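Local coordinates for protein GH127 beta-L-arabinofuranoside (Geobacillus stearothermophilus, PDB 4QK0) that probably hydrolyses beta-L-arabinofuranosides, releasing L-arabinose, as a GH127 beta-L-arabinofuranosidase of a thermophilic bacterium, at residues S433-Y441 against F481-G489. Residues are numbered along the deposited sequence; the frame is centred on the assembly and turned at random.
Sequences SDALFVHLY and FTLGLRIPG
R486 reaches past the end of the parallel ladder and grips the carbonyl oxygen of H439 side-on: NE lies 2.7 Å and NH2 2.9 Å from H439 O. That oxygen sits in the guanidinium plane, and both donors lie in its carbonyl plane. The chain leaves with CG anti to the backbone N (chi1 174°) and bends at chi3 (64°), which swings the guanidinium against the turn after V438. NH2 also forms a salt bridge to E361 and NH1 one to D358, both on helix 354-365. Y441 binds the backbone of the same arginine, its OH donating to R486 O at 2.7 Å, with that oxygen in the ring plane at the edge.

Between strands 436-438 and 481-486, four backbone bonds follow the parallel register, from L436 N to T482 O through to R486 N to V438 O. A water extends the ladder by joining D434 O to T482 N. On one sheet face V438 and L485 lie side by side, CG2 to CD2 3.6 Å, while L436 CB packs on L483 CD1. On the face bearing F437, G484 has no side chain, and F437 CD1 comes 3.9 Å from G484 CA.

Strand 436-438 is flanked by antiparallel strand 429-431, and 479-486 pairs with 513-517 in the mixed sheet; 436-438 and 479-486 belong to the GH127 middle domain. L436 and V438 pack against strand 453-461 of the seven-stranded sheet, whereas F437 and H439 touch M352, between helices 334-350 and 354-365.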
loop_
_atom_site.group_PDB
_atom_site.type_symbol
_atom_site.label_atom_id
_atom_site.label_comp_id
_atom_site.label_asym_id
_atom_site.label_seq_id
_atom_site.Cartn_x
_atom_site.Cartn_y
_atom_site.Cartn_z
ATOM N N SER A 433 -36.387 -21.466 -24.688
ATOM C CA SER A 433 -37.677 -22.025 -25.175
ATOM C C SER A 433 -38.821 -21.497 -24.309
ATOM O O SER A 433 -39.927 -21.331 -24.767
ATOM C CB SER A 433 -37.658 -23.551 -25.181
ATOM O OG SER A 433 -37.640 -24.053 -23.859
ATOM N N ASP A 434 -38.517 -21.214 -23.052
ATOM C CA ASP A 434 -39.418 -20.517 -22.147
ATOM C C ASP A 434 -39.711 -19.025 -22.441
ATOM O O ASP A 434 -40.776 -18.559 -22.047
ATOM C CB ASP A 434 -38.864 -20.555 -20.714
ATOM C CG ASP A 434 -38.877 -21.969 -20.080
ATOM O OD1 ASP A 434 -39.263 -22.968 -20.758
ATOM O OD2 ASP A 434 -38.517 -22.037 -18.871
ATOM N N ALA A 435 -38.794 -18.285 -23.085
ATOM C CA ALA A 435 -38.893 -16.823 -23.157
ATOM C C ALA A 435 -37.812 -16.162 -24.005
ATOM O O ALA A 435 -36.744 -16.736 -24.233
ATOM C CB ALA A 435 -38.829 -16.264 -21.748
ATOM N N LEU A 436 -38.084 -14.961 -24.497
ATOM C CA LEU A 436 -37.017 -14.075 -24.992
ATOM C C LEU A 436 -36.689 -13.042 -23.874
ATOM O O LEU A 436 -37.575 -12.304 -23.407
ATOM C CB LEU A 436 -37.437 -13.392 -26.276
ATOM C CG LEU A 436 -36.397 -12.684 -27.163
ATOM C CD1 LEU A 436 -36.407 -11.211 -26.936
ATOM C CD2 LEU A 436 -34.984 -13.209 -27.029
ATOM N N PHE A 437 -35.447 -13.084 -23.388
ATOM C CA PHE A 437 -34.959 -12.215 -22.275
ATOM C C PHE A 437 -34.187 -11.027 -22.826
ATOM O O PHE A 437 -33.383 -11.208 -23.733
ATOM C CB PHE A 437 -34.059 -12.977 -21.306
ATOM C CG PHE A 437 -34.782 -14.016 -20.511
ATOM C CD1 PHE A 437 -35.477 -13.669 -19.396
ATOM C CD2 PHE A 437 -34.822 -15.322 -20.945
ATOM C CE1 PHE A 437 -36.177 -14.611 -18.688
ATOM C CE2 PHE A 437 -35.504 -16.296 -20.241
ATOM C CZ PHE A 437 -36.201 -15.936 -19.110
ATOM N N VAL A 438 -34.512 -9.828 -22.328
ATOM C CA VAL A 438 -33.745 -8.612 -22.593
ATOM C C VAL A 438 -32.889 -8.314 -21.344
ATOM O O VAL A 438 -33.429 -8.001 -20.272
ATOM C CB VAL A 438 -34.665 -7.433 -22.900
ATOM C CG1 VAL A 438 -33.859 -6.230 -23.359
ATOM C CG2 VAL A 438 -35.617 -7.822 -24.023
ATOM N N HIS A 439 -31.572 -8.479 -21.476
ATOM C CA HIS A 439 -30.649 -8.213 -20.368
ATOM C C HIS A 439 -30.181 -6.756 -20.337
ATOM O O HIS A 439 -30.182 -6.126 -19.280
ATOM C CB HIS A 439 -29.390 -9.028 -20.489
ATOM C CG HIS A 439 -29.611 -10.485 -20.443
ATOM N ND1 HIS A 439 -30.545 -11.069 -19.616
ATOM C CD2 HIS A 439 -29.022 -11.485 -21.129
ATOM C CE1 HIS A 439 -30.518 -12.370 -19.798
ATOM N NE2 HIS A 439 -29.590 -12.650 -20.698
ATOM N N LEU A 440 -29.797 -6.232 -21.504
ATOM C CA LEU A 440 -29.232 -4.866 -21.617
ATOM C C LEU A 440 -30.116 -3.970 -22.475
ATOM O O LEU A 440 -30.834 -4.437 -23.405
ATOM C CB LEU A 440 -27.862 -4.942 -22.253
ATOM C CG LEU A 440 -26.825 -5.879 -21.574
ATOM C CD1 LEU A 440 -25.514 -5.920 -22.311
ATOM C CD2 LEU A 440 -26.565 -5.465 -20.163
ATOM N N TYR A 441 -30.140 -2.703 -22.091
ATOM C CA TYR A 441 -30.947 -1.724 -22.756
ATOM C C TYR A 441 -30.031 -0.897 -23.687
ATOM O O TYR A 441 -29.299 -0.032 -23.283
ATOM C CB TYR A 441 -31.730 -0.898 -21.751
ATOM C CG TYR A 441 -32.738 -1.781 -21.070
ATOM C CD1 TYR A 441 -33.802 -2.303 -21.772
ATOM C CD2 TYR A 441 -32.590 -2.164 -19.749
ATOM C CE1 TYR A 441 -34.709 -3.169 -21.169
ATOM C CE2 TYR A 441 -33.487 -3.042 -19.141
ATOM C CZ TYR A 441 -34.568 -3.517 -19.871
ATOM O OH TYR A 441 -35.444 -4.397 -19.303
ATOM N N PHE A 481 -46.200 -15.708 -26.439
ATOM C CA PHE A 481 -44.923 -16.048 -25.858
ATOM C C PHE A 481 -44.555 -15.023 -24.772
ATOM O O PHE A 481 -45.232 -13.976 -24.590
ATOM C CB PHE A 481 -43.829 -16.155 -26.933
ATOM C CG PHE A 481 -43.678 -14.917 -27.780
ATOM C CD1 PHE A 481 -42.891 -13.866 -27.390
ATOM C CD2 PHE A 481 -44.373 -14.805 -28.978
ATOM C CE1 PHE A 481 -42.809 -12.711 -28.167
ATOM C CE2 PHE A 481 -44.301 -13.653 -29.771
ATOM C CZ PHE A 481 -43.513 -12.604 -29.355
ATOM N N THR A 482 -43.484 -15.345 -24.054
ATOM C CA THR A 482 -43.036 -14.559 -22.912
ATOM C C THR A 482 -41.819 -13.715 -23.253
ATOM O O THR A 482 -40.871 -14.170 -23.901
ATOM C CB THR A 482 -42.732 -15.455 -21.752
ATOM O OG1 THR A 482 -43.898 -16.212 -21.471
ATOM C CG2 THR A 482 -42.342 -14.629 -20.557
ATOM N N LEU A 483 -41.929 -12.447 -22.931
ATOM C CA LEU A 483 -40.821 -11.501 -23.003
ATOM C C LEU A 483 -40.353 -11.251 -21.589
ATOM O O LEU A 483 -41.171 -10.861 -20.730
ATOM C CB LEU A 483 -41.308 -10.178 -23.549
ATOM C CG LEU A 483 -40.398 -9.529 -24.530
ATOM C CD1 LEU A 483 -40.418 -10.408 -25.790
ATOM C CD2 LEU A 483 -40.874 -8.115 -24.808
ATOM N N GLY A 484 -39.081 -11.545 -21.324
ATOM C CA GLY A 484 -38.507 -11.332 -19.965
ATOM C C GLY A 484 -37.665 -10.065 -19.935
ATOM O O GLY A 484 -36.695 -9.982 -20.644
ATOM N N LEU A 485 -38.090 -9.068 -19.192
ATOM C CA LEU A 485 -37.400 -7.773 -19.157
ATOM C C LEU A 485 -36.704 -7.497 -17.810
ATOM O O LEU A 485 -37.371 -7.469 -16.805
ATOM C CB LEU A 485 -38.395 -6.663 -19.440
ATOM C CG LEU A 485 -39.243 -6.902 -20.699
ATOM C CD1 LEU A 485 -40.258 -5.798 -20.846
ATOM C CD2 LEU A 485 -38.415 -6.966 -21.938
ATOM N N ARG A 486 -35.379 -7.323 -17.806
ATOM C CA ARG A 486 -34.677 -7.037 -16.558
ATOM C C ARG A 486 -35.106 -5.706 -15.992
ATOM O O ARG A 486 -35.174 -4.693 -16.680
ATOM C CB ARG A 486 -33.171 -6.998 -16.731
ATOM C CG ARG A 486 -32.455 -6.548 -15.433
ATOM C CD ARG A 486 -30.967 -6.694 -15.527
ATOM N NE ARG A 486 -30.442 -5.823 -16.565
ATOM C CZ ARG A 486 -29.873 -4.629 -16.381
ATOM N NH1 ARG A 486 -29.692 -4.097 -15.162
ATOM N NH2 ARG A 486 -29.478 -3.981 -17.439
ATOM N N ILE A 487 -35.444 -5.726 -14.723
ATOM C CA ILE A 487 -35.726 -4.491 -14.007
ATOM C C ILE A 487 -34.414 -4.159 -13.242
ATOM O O ILE A 487 -34.059 -4.879 -12.283
ATOM C CB ILE A 487 -36.932 -4.646 -13.062
ATOM C CG1 ILE A 487 -38.148 -5.177 -13.826
ATOM C CG2 ILE A 487 -37.281 -3.302 -12.431
ATOM C CD1 ILE A 487 -38.541 -4.380 -15.065
ATOM N N PRO A 488 -33.668 -3.137 -13.698
ATOM C CA PRO A 488 -32.309 -2.930 -13.126
ATOM C C PRO A 488 -32.334 -2.668 -11.650
ATOM O O PRO A 488 -33.199 -1.937 -11.154
ATOM C CB PRO A 488 -31.808 -1.689 -13.846
ATOM C CG PRO A 488 -32.580 -1.703 -15.153
ATOM C CD PRO A 488 -33.946 -2.153 -14.747
ATOM N N GLY A 489 -31.490 -3.408 -10.954
ATOM C CA GLY A 489 -31.389 -3.304 -9.496
ATOM C C GLY A 489 -31.093 -1.890 -9.027
ATOM O O GLY A 489 -31.442 -1.563 -7.925
HETATM O O HOH W 1 -41.980 -17.824 -24.286
#